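Local coordinates for protein putative transcriptional regulator (Clostridium difficile, PDB 3QI7) that is of unknown function but is a putative lipoprotein with a periplasmic-binding-protein-like fold, which suggests that it may bind a small ligand such as a sugar, at residues V146-S151 and E182-I187; A156-H161 and K221-D226; D215-V220 and L245-I250. One frame throughout, in Å; residues are numbered along the deposited sequence. Where two conformers were deposited one is given.

All three interactions lie in one lobe of the periplasmic-binding-protein-like fold, built around the parallel sheet of strands 191-196, 159-164 and 228-231. Interaction 1 packs helix 140-153 against helix 171-186. Interaction 2, its centre about 14 Å away, joins the start of strand 159-164 to the end of helix 203-223. Interaction 3 sets that same helix against the end of helix 234-247, its centre about 8 Å from that of interaction 2. Interactions 1 and 2 alternate along the chain, as do 2 and 3, whereas 1 closes before 3 opens. Phe159 packs against Leu147, Ser151 and Cys184 of interaction 1, and Ile160 meets Gln219 of helix 203-223, so that helices cover both faces of the middle strand.

Interaction 1: V146-S151 and E182-I187; sequences VLAERS and ETCKNI
Ile187 brings CD1 above the plane of the peptide group joining Ala148 to Glu149, displaced toward its oxygen, 3.7 Å from Ala148 O. A second flat group, the guanidinium of Arg150 on the far flank of its helix, carries Val146 CG1 over one face, offset toward the rim, and its NH1 bonds to Leu366 O. The contact pairs two helices of the three-layer alpha/beta lobe of a periplasmic-binding-protein-like fold: helices 140-153 and 171-186 precede and follow strand 159-164, whose Phe159 packs against Leu147, Ser151 and Cys184. The two segments run in the same general direction, their axes 8.9 Å apart at closest and inclined at 38°.

At the centre of the contact sits a small residue, Ala148, whose CB points at Thr183 and meets Thr183 CG2 at 3.6 Å. Thr183 presents this methyl because CG2 stands anti to the backbone N (chi1 -58°, measured to OG1), while OG1, beside the N, turns back to bond Met179 O within its own helix; the threonine is thus apolar toward the neighbour and satisfied in its hydroxyl. Glu149 crosses Thr183 at about a right angle, its CG 4.1 Å from Thr183 CG2, and its extended chain carries the carboxylate onward to a salt bridge with Lys145. Ile187, the first residue beyond helix 171-186, closes one end of the patch, and Lys152 NZ bonds its carbonyl O, a polar tie between the helix ends. Beside the threonine contact, Cys184 SG rests 4.1 Å from Ala148 CB.

Interaction 2: A156-H161 and K221-D226; sequences AKAFIH and KKYGKD
A single backbone hydrogen bond crosses between Lys157 and Asp226: Lys157 N donates to Asp226 O over 2.6 Å. Its N-H...O angle is 157°, and the donor is tilted from the carbonyl plane. The same oxygen also has the base of the lysine side chain against it, Lys157 CB lying 3.3 Å from Asp226 O.

The aromatic contact belongs to Tyr223, the last residue of helix 203-223. Its CG lies anti to the carbonyl carbon (chi1 -62°), which carries the ring toward Ala158. Ala158 sets its CB almost exactly above the middle of the phenol ring, 3.7 Å from the Tyr223 centroid and 5° off the ring normal, a CH-pi contact in which the methyl is nearly equidistant from all six carbons. Helix 203-223 is the connection of a beta-alpha-beta crossover from strand 191-196 to strand 228-231, passing across the strand between them, 159-164. The Lys157-Asp226 bond lies just ahead of the parallel pairing of strands 159-164 and 228-231, where Ala158 and Ile160 bond to Asn228.

Purely apolar packing is looser: Ile160 CD1 approaches Tyr223 CE2 obliquely at 4.4 Å, and Val192 also touches the tyrosine.

Charged groups gather at the turn that follows the helix. Asp226 OD1 receives Lys225 NZ at 3.0 Å, on its syn side but well out of the carboxylate plane, and also forms a salt bridge with Arg298.

Interaction 3: D215-V220 and L245-I250; sequences DIEKQV and LELKYI
Leu247, the last helical residue of 234-247, pushes its CD1 methyl against helix 203-223, reaching Val220 CG2 at 3.7 Å and Ile216 CG2 at 4.1 Å. This is helix-to-helix packing on one side of the lobe's parallel sheet, between the helices that precede and follow strand 228-231. Glu217 flanks the leucine with its CG, 4.3 Å from Leu247 CD1, and sends its carboxylate to Lys243, which also pairs with Glu246 and so probably eases the proximity of the two acids.

Lys248 then takes a positive phi and turns the chain out of the helix; its NZ reaches back to Leu245 O at 3.0 Å and also bonds Phe293 O.

Tyr249 brings the chain back into the contact. With CG between the backbone N and the carbonyl carbon (chi1 52°), the tyrosine side chain crosses those of Ile216 and Val220 at about a right angle. Ile216 CG2 presses closely on Tyr249 CE2 at 3.3 Å, whereas Val220 CG2 stays 4.0 Å from Tyr249 CD2. At the far end of the ring, Tyr249 OH bonds Ile240 O of helix 234-247 and lies 3.7 Å from Ile216 CD1.

Interaction 1: V146-S151 and E182-I187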
loop_
_atom_site.group_PDB
_atom_site.type_symbol
_atom_site.label_atom_id
_atom_site.label_comp_id
_atom_site.label_asym_id
_atom_site.label_seq_id
_atom_site.Cartn_x
_atom_site.Cartn_y
_atom_site.Cartn_z
ATOM N N VAL A 146 12.264 -8.428 2.215
ATOM C CA VAL A 146 11.807 -8.927 0.915
ATOM C C VAL A 146 12.413 -8.105 -0.221
ATOM O O VAL A 146 12.799 -8.642 -1.261
ATOM C CB VAL A 146 10.248 -8.967 0.834
ATOM C CG1 VAL A 146 9.762 -9.273 -0.604
ATOM C CG2 VAL A 146 9.640 -9.988 1.890
ATOM N N LEU A 147 12.543 -6.813 -0.007
ATOM C CA LEU A 147 13.189 -5.926 -1.009
ATOM C C LEU A 147 14.681 -6.310 -1.210
ATOM O O LEU A 147 15.195 -6.322 -2.333
ATOM C CB LEU A 147 13.042 -4.479 -0.587
ATOM C CG LEU A 147 13.800 -3.407 -1.376
ATOM C CD1 LEU A 147 13.419 -3.408 -2.868
ATOM C CD2 LEU A 147 13.530 -2.031 -0.707
ATOM N N ALA A 148 15.379 -6.610 -0.124
ATOM C CA ALA A 148 16.780 -7.089 -0.206
ATOM C C ALA A 148 16.851 -8.404 -0.991
ATOM O O ALA A 148 17.689 -8.568 -1.899
ATOM C CB ALA A 148 17.355 -7.266 1.223
ATOM N N GLU A 149 15.970 -9.342 -0.669
ATOM C CA GLU A 149 15.958 -10.650 -1.358
ATOM C C GLU A 149 15.633 -10.499 -2.845
ATOM O O GLU A 149 16.351 -11.042 -3.699
ATOM C CB GLU A 149 14.989 -11.611 -0.683
ATOM C CG GLU A 149 15.414 -11.964 0.737
ATOM C CD GLU A 149 14.397 -12.841 1.437
ATOM O OE1 GLU A 149 13.392 -13.166 0.803
ATOM O OE2 GLU A 149 14.609 -13.195 2.627
ATOM N N ARG A 150 14.607 -9.709 -3.158
ATOM C CA ARG A 150 14.175 -9.550 -4.553
ATOM C C ARG A 150 15.233 -8.841 -5.379
ATOM O O ARG A 150 15.416 -9.170 -6.568
ATOM C CB ARG A 150 12.791 -8.858 -4.650
ATOM C CG ARG A 150 11.644 -9.791 -4.250
ATOM C CD ARG A 150 10.216 -9.151 -4.246
ATOM N NE ARG A 150 9.263 -10.109 -3.676
ATOM C CZ ARG A 150 7.970 -9.902 -3.467
ATOM N NH1 ARG A 150 7.372 -8.767 -3.836
ATOM N NH2 ARG A 150 7.262 -10.857 -2.894
ATOM N N SER A 151 15.941 -7.884 -4.764
ATOM C CA SER A 151 17.141 -7.287 -5.349
ATOM C C SER A 151 18.233 -8.335 -5.709
ATOM O O SER A 151 18.764 -8.347 -6.849
ATOM C CB SER A 151 17.735 -6.226 -4.372
ATOM O OG SER A 151 16.836 -5.140 -4.207
ATOM N N GLU A 182 20.540 -5.720 7.413
ATOM C CA GLU A 182 20.744 -7.012 8.072
ATOM C C GLU A 182 20.546 -8.123 7.055
ATOM O O GLU A 182 21.381 -9.056 6.932
ATOM C CB GLU A 182 19.751 -7.118 9.230
ATOM C CG GLU A 182 19.735 -8.379 10.049
ATOM C CD GLU A 182 18.656 -8.290 11.140
ATOM O OE1 GLU A 182 18.598 -7.234 11.820
ATOM O OE2 GLU A 182 17.848 -9.244 11.291
ATOM N N THR A 183 19.470 -8.010 6.291
ATOM C CA THR A 183 19.194 -9.005 5.274
ATOM C C THR A 183 20.323 -9.061 4.238
ATOM O O THR A 183 20.814 -10.165 3.925
ATOM C CB THR A 183 17.816 -8.829 4.606
ATOM O OG1 THR A 183 16.771 -8.875 5.594
ATOM C CG2 THR A 183 17.574 -9.974 3.578
ATOM N N CYS A 184 20.731 -7.905 3.709
ATOM C CA CYS A 184 21.874 -7.838 2.790
ATOM C C CYS A 184 23.126 -8.533 3.362
ATOM O O CYS A 184 23.844 -9.213 2.640
ATOM C CB CYS A 184 22.202 -6.386 2.413
ATOM S SG CYS A 184 21.103 -5.647 1.221
ATOM N N LYS A 185 23.376 -8.342 4.655
ATOM C CA LYS A 185 24.492 -9.006 5.329
ATOM C C LYS A 185 24.348 -10.527 5.303
ATOM O O LYS A 185 25.324 -11.238 5.010
ATOM C CB LYS A 185 24.652 -8.532 6.781
ATOM C CG LYS A 185 25.999 -8.974 7.413
ATOM C CD LYS A 185 25.832 -9.858 8.684
ATOM C CE LYS A 185 25.940 -9.073 9.992
ATOM N NZ LYS A 185 27.323 -9.059 10.592
ATOM N N ASN A 186 23.143 -11.028 5.586
ATOM C CA ASN A 186 22.905 -12.460 5.607
ATOM C C ASN A 186 23.035 -13.129 4.232
ATOM O O ASN A 186 23.421 -14.301 4.160
ATOM C CB ASN A 186 21.508 -12.781 6.160
ATOM C CG ASN A 186 21.379 -12.507 7.650
ATOM O OD1 ASN A 186 22.354 -12.541 8.375
ATOM N ND2 ASN A 186 20.150 -12.247 8.109
ATOM N N ILE A 187 22.724 -12.393 3.158
ATOM C CA ILE A 187 22.688 -12.951 1.806
ATOM C C ILE A 187 23.867 -12.491 0.928
ATOM O O ILE A 187 23.856 -12.656 -0.284
ATOM C CB ILE A 187 21.319 -12.665 1.127
ATOM C CG1 ILE A 187 21.113 -11.185 0.803
ATOM C CG2 ILE A 187 20.207 -13.166 2.051
ATOM C CD1 ILE A 187 19.825 -10.830 0.046
#

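Interaction 2: A156-H161 and K221-D226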
loop_
_atom_site.group_PDB
_atom_site.type_symbol
_atom_site.label_atom_id
_atom_site.label_comp_id
_atom_site.label_asym_id
_atom_site.label_seq_id
_atom_site.Cartn_x
_atom_site.Cartn_y
_atom_site.Cartn_z
ATOM N N ALA A 156 21.494 -8.244 -8.378
ATOM C CA ALA A 156 22.214 -7.093 -7.761
ATOM C C ALA A 156 23.559 -7.480 -7.112
ATOM O O ALA A 156 23.639 -8.431 -6.318
ATOM C CB ALA A 156 21.342 -6.407 -6.743
ATOM N N LYS A 157 24.596 -6.712 -7.433
ATOM C CA LYS A 157 25.907 -6.916 -6.827
ATOM C C LYS A 157 26.189 -5.890 -5.732
ATOM O O LYS A 157 27.200 -5.998 -5.025
ATOM C CB LYS A 157 26.998 -6.919 -7.897
ATOM C CG LYS A 157 26.912 -8.109 -8.842
ATOM C CD LYS A 157 26.793 -9.419 -8.083
ATOM C CE LYS A 157 27.268 -10.609 -8.933
ATOM N NZ LYS A 157 26.690 -11.906 -8.449
ATOM N N ALA A 158 25.301 -4.895 -5.597
ATOM C CA ALA A 158 25.291 -3.965 -4.448
ATOM C C ALA A 158 23.852 -3.441 -4.329
ATOM O O ALA A 158 23.084 -3.507 -5.296
ATOM C CB ALA A 158 26.307 -2.790 -4.647
ATOM N N PHE A 159 23.490 -2.950 -3.147
ATOM C CA PHE A 159 22.223 -2.275 -2.901
ATOM C C PHE A 159 22.538 -0.870 -2.390
ATOM O O PHE A 159 23.160 -0.727 -1.323
ATOM C CB PHE A 159 21.428 -3.037 -1.844
ATOM C CG PHE A 159 20.023 -2.542 -1.617
ATOM C CD1 PHE A 159 19.762 -1.310 -0.972
ATOM C CD2 PHE A 159 18.931 -3.355 -1.957
ATOM C CE1 PHE A 159 18.468 -0.927 -0.742
ATOM C CE2 PHE A 159 17.630 -2.927 -1.749
ATOM C CZ PHE A 159 17.411 -1.737 -1.126
ATOM N N ILE A 160 22.134 0.151 -3.146
ATOM C CA ILE A 160 22.350 1.565 -2.743
ATOM C C ILE A 160 21.031 2.097 -2.136
ATOM O O ILE A 160 19.995 2.022 -2.783
ATOM C CB ILE A 160 22.826 2.458 -3.930
ATOM C CG1 ILE A 160 23.815 1.719 -4.845
ATOM C CG2 ILE A 160 23.495 3.764 -3.407
ATOM C CD1 ILE A 160 25.127 1.161 -4.194
ATOM N N HIS A 161 21.069 2.564 -0.874
ATOM C CA HIS A 161 19.914 3.141 -0.166
ATOM C C HIS A 161 20.087 4.641 0.028
ATOM O O HIS A 161 21.113 5.067 0.589
ATOM C CB HIS A 161 19.810 2.484 1.212
ATOM C CG HIS A 161 18.600 2.886 1.999
ATOM N ND1 HIS A 161 18.529 4.077 2.708
ATOM C CD2 HIS A 161 17.440 2.232 2.238
ATOM C CE1 HIS A 161 17.358 4.138 3.323
ATOM N NE2 HIS A 161 16.677 3.035 3.049
ATOM N N LYS A 221 30.044 3.376 -11.578
ATOM C CA LYS A 221 31.477 3.268 -11.886
ATOM C C LYS A 221 32.200 2.314 -10.941
ATOM O O LYS A 221 33.092 1.561 -11.356
ATOM C CB LYS A 221 32.147 4.642 -11.839
ATOM C CG LYS A 221 31.796 5.489 -13.034
ATOM C CD LYS A 221 32.490 6.848 -12.991
ATOM C CE LYS A 221 31.714 7.896 -13.802
ATOM N NZ LYS A 221 32.628 8.711 -14.617
ATOM N N LYS A 222 31.784 2.317 -9.686
ATOM C CA LYS A 222 32.389 1.448 -8.673
ATOM C C LYS A 222 32.038 -0.017 -8.871
ATOM O O LYS A 222 32.920 -0.881 -8.887
ATOM C CB LYS A 222 31.950 1.864 -7.277
ATOM C CG LYS A 222 32.625 3.088 -6.780
ATOM C CD LYS A 222 31.953 3.597 -5.530
ATOM C CE LYS A 222 31.771 2.476 -4.498
ATOM N NZ LYS A 222 30.833 2.850 -3.389
ATOM N N TYR A 223 30.749 -0.303 -9.037
ATOM C CA TYR A 223 30.248 -1.678 -9.113
ATOM C C TYR A 223 29.868 -2.204 -10.488
ATOM O O TYR A 223 29.674 -3.405 -10.650
ATOM C CB TYR A 223 29.032 -1.801 -8.223
ATOM C CG TYR A 223 29.349 -1.535 -6.775
ATOM C CD1 TYR A 223 29.902 -2.529 -5.960
ATOM C CD2 TYR A 223 29.059 -0.309 -6.201
ATOM C CE1 TYR A 223 30.156 -2.295 -4.608
ATOM C CE2 TYR A 223 29.327 -0.063 -4.880
ATOM C CZ TYR A 223 29.878 -1.046 -4.084
ATOM O OH TYR A 223 30.126 -0.753 -2.765
ATOM N N GLY A 224 29.743 -1.332 -11.475
ATOM C CA GLY A 224 29.143 -1.750 -12.737
ATOM C C GLY A 224 27.628 -1.613 -12.605
ATOM O O GLY A 224 27.094 -1.262 -11.530
ATOM N N LYS A 225 26.932 -1.889 -13.694
ATOM C CA LYS A 225 25.521 -1.580 -13.781
ATOM C C LYS A 225 24.622 -2.527 -12.989
ATOM O O LYS A 225 23.446 -2.201 -12.773
ATOM C CB LYS A 225 25.087 -1.528 -15.253
ATOM C CG LYS A 225 25.108 -2.878 -15.922
ATOM C CD LYS A 225 24.781 -2.795 -17.413
ATOM C CE LYS A 225 24.720 -4.208 -18.017
ATOM N NZ LYS A 225 24.045 -5.217 -17.139
ATOM N N ASP A 226 25.125 -3.698 -12.569
ATOM C CA ASP A 226 24.269 -4.654 -11.855
ATOM C C ASP A 226 24.229 -4.363 -10.366
ATOM O O ASP A 226 24.730 -5.140 -9.531
ATOM C CB ASP A 226 24.666 -6.104 -12.104
ATOM C CG ASP A 226 24.510 -6.520 -13.567
ATOM O OD1 ASP A 226 23.696 -5.933 -14.294
ATOM O OD2 ASP A 226 25.213 -7.457 -13.975
#

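Interaction 3: D215-V220 and L245-I250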
loop_
_atom_site.group_PDB
_atom_site.type_symbol
_atom_site.label_atom_id
_atom_site.label_comp_id
_atom_site.label_asym_id
_atom_site.label_seq_id
_atom_site.Cartn_x
_atom_site.Cartn_y
_atom_site.Cartn_z
ATOM N N ASP A 215 25.730 10.944 -7.516
ATOM C CA ASP A 215 26.101 9.789 -6.687
ATOM C C ASP A 215 25.853 8.440 -7.409
ATOM O O ASP A 215 26.717 7.533 -7.406
ATOM C CB ASP A 215 25.384 9.814 -5.358
ATOM C CG ASP A 215 26.054 8.896 -4.342
ATOM O OD1 ASP A 215 27.113 9.307 -3.808
ATOM O OD2 ASP A 215 25.555 7.766 -4.135
ATOM N N ILE A 216 24.693 8.340 -8.051
ATOM C CA ILE A 216 24.347 7.155 -8.845
ATOM C C ILE A 216 25.399 6.885 -9.904
ATOM O O ILE A 216 25.894 5.770 -9.996
ATOM C CB ILE A 216 22.924 7.267 -9.454
ATOM C CG1 ILE A 216 21.878 7.251 -8.324
ATOM C CG2 ILE A 216 22.658 6.121 -10.455
ATOM C CD1 ILE A 216 20.510 7.661 -8.736
ATOM N N GLU A 217 25.774 7.890 -10.689
ATOM C CA GLU A 217 26.899 7.706 -11.605
ATOM C C GLU A 217 28.138 7.102 -10.918
ATOM O O GLU A 217 28.778 6.194 -11.445
ATOM C CB GLU A 217 27.277 9.032 -12.279
ATOM C CG GLU A 217 26.204 9.503 -13.245
ATOM C CD GLU A 217 26.567 10.816 -13.906
ATOM O OE1 GLU A 217 27.782 11.071 -14.075
ATOM O OE2 GLU A 217 25.630 11.570 -14.254
ATOM N N LYS A 218 28.439 7.587 -9.717
ATOM C CA LYS A 218 29.593 7.103 -8.958
ATOM C C LYS A 218 29.479 5.646 -8.574
ATOM O O LYS A 218 30.468 4.888 -8.646
ATOM C CB LYS A 218 29.846 7.988 -7.716
ATOM C CG LYS A 218 30.366 9.369 -8.107
ATOM C CD LYS A 218 31.075 10.096 -6.967
ATOM C CE LYS A 218 30.106 10.685 -5.950
ATOM N NZ LYS A 218 30.805 11.722 -5.134
ATOM N N GLN A 219 28.273 5.251 -8.164
ATOM C CA GLN A 219 28.032 3.901 -7.698
ATOM C C GLN A 219 28.124 2.897 -8.850
ATOM O O GLN A 219 28.650 1.793 -8.669
ATOM C CB GLN A 219 26.686 3.795 -6.958
ATOM C CG GLN A 219 26.519 4.758 -5.746
ATOM C CD GLN A 219 27.497 4.538 -4.613
ATOM O OE1 GLN A 219 28.207 3.535 -4.576
ATOM N NE2 GLN A 219 27.519 5.479 -3.655
ATOM N N VAL A 220 27.649 3.291 -10.035
ATOM C CA VAL A 220 27.779 2.473 -11.253
ATOM C C VAL A 220 29.248 2.323 -11.705
ATOM O O VAL A 220 29.669 1.252 -12.140
ATOM C CB VAL A 220 26.883 3.042 -12.413
ATOM C CG1 VAL A 220 27.152 2.314 -13.748
ATOM C CG2 VAL A 220 25.405 2.942 -12.034
ATOM N N LEU A 245 17.089 4.298 -16.893
ATOM C CA LEU A 245 16.917 4.158 -18.346
ATOM C C LEU A 245 18.233 4.412 -19.097
ATOM O O LEU A 245 18.495 3.799 -20.131
ATOM C CB LEU A 245 15.786 5.073 -18.875
ATOM C CG LEU A 245 14.370 4.723 -18.373
ATOM C CD1 LEU A 245 13.305 5.555 -19.089
ATOM C CD2 LEU A 245 14.012 3.216 -18.492
ATOM N N GLU A 246 19.058 5.298 -18.553
ATOM C CA GLU A 246 20.348 5.660 -19.141
ATOM C C GLU A 246 21.458 4.672 -18.768
ATOM O O GLU A 246 22.200 4.206 -19.628
ATOM C CB GLU A 246 20.721 7.083 -18.684
ATOM C CG GLU A 246 22.010 7.681 -19.279
ATOM C CD GLU A 246 22.622 8.760 -18.375
ATOM O OE1 GLU A 246 21.849 9.538 -17.776
ATOM O OE2 GLU A 246 23.862 8.805 -18.242
ATOM N N LEU A 247 21.568 4.329 -17.491
ATOM C CA LEU A 247 22.711 3.520 -16.995
ATOM C C LEU A 247 22.403 2.013 -16.877
ATOM O O LEU A 247 23.322 1.189 -16.716
ATOM C CB LEU A 247 23.197 4.065 -15.640
ATOM C CG LEU A 247 23.874 5.444 -15.594
ATOM C CD1 LEU A 247 24.333 5.778 -14.156
ATOM C CD2 LEU A 247 25.063 5.532 -16.550
ATOM N N LYS A 248 21.117 1.677 -16.901
ATOM C CA LYS A 248 20.609 0.325 -17.094
ATOM C C LYS A 248 20.881 -0.553 -15.899
ATOM O O LYS A 248 21.196 -1.732 -16.019
ATOM C CB LYS A 248 21.124 -0.300 -18.383
ATOM C CG LYS A 248 20.877 0.558 -19.621
ATOM C CD LYS A 248 20.041 -0.190 -20.631
ATOM C CE LYS A 248 20.110 0.457 -22.010
ATOM N NZ LYS A 248 19.155 1.586 -22.097
ATOM N N TYR A 249 20.709 0.050 -14.730
ATOM C CA TYR A 249 20.869 -0.656 -13.483
ATOM C C TYR A 249 19.539 -1.269 -13.074
ATOM O O TYR A 249 18.616 -1.329 -13.891
ATOM C CB TYR A 249 21.490 0.266 -12.401
ATOM C CG TYR A 249 20.840 1.613 -12.162
ATOM C CD1 TYR A 249 19.657 1.731 -11.454
ATOM C CD2 TYR A 249 21.456 2.781 -12.598
ATOM C CE1 TYR A 249 19.087 2.995 -11.172
ATOM C CE2 TYR A 249 20.889 4.039 -12.352
ATOM C CZ TYR A 249 19.719 4.147 -11.654
ATOM O OH TYR A 249 19.204 5.399 -11.424
ATOM N N ILE A 250 19.455 -1.763 -11.848
ATOM C CA ILE A 250 18.240 -2.398 -11.351
ATOM C C ILE A 250 17.479 -1.485 -10.380
ATOM O O ILE A 250 18.085 -0.818 -9.532
ATOM C CB ILE A 250 18.555 -3.736 -10.621
ATOM C CG1 ILE A 250 19.245 -4.729 -11.556
ATOM C CG2 ILE A 250 17.320 -4.363 -10.058
ATOM C CD1 ILE A 250 20.215 -5.687 -10.808
#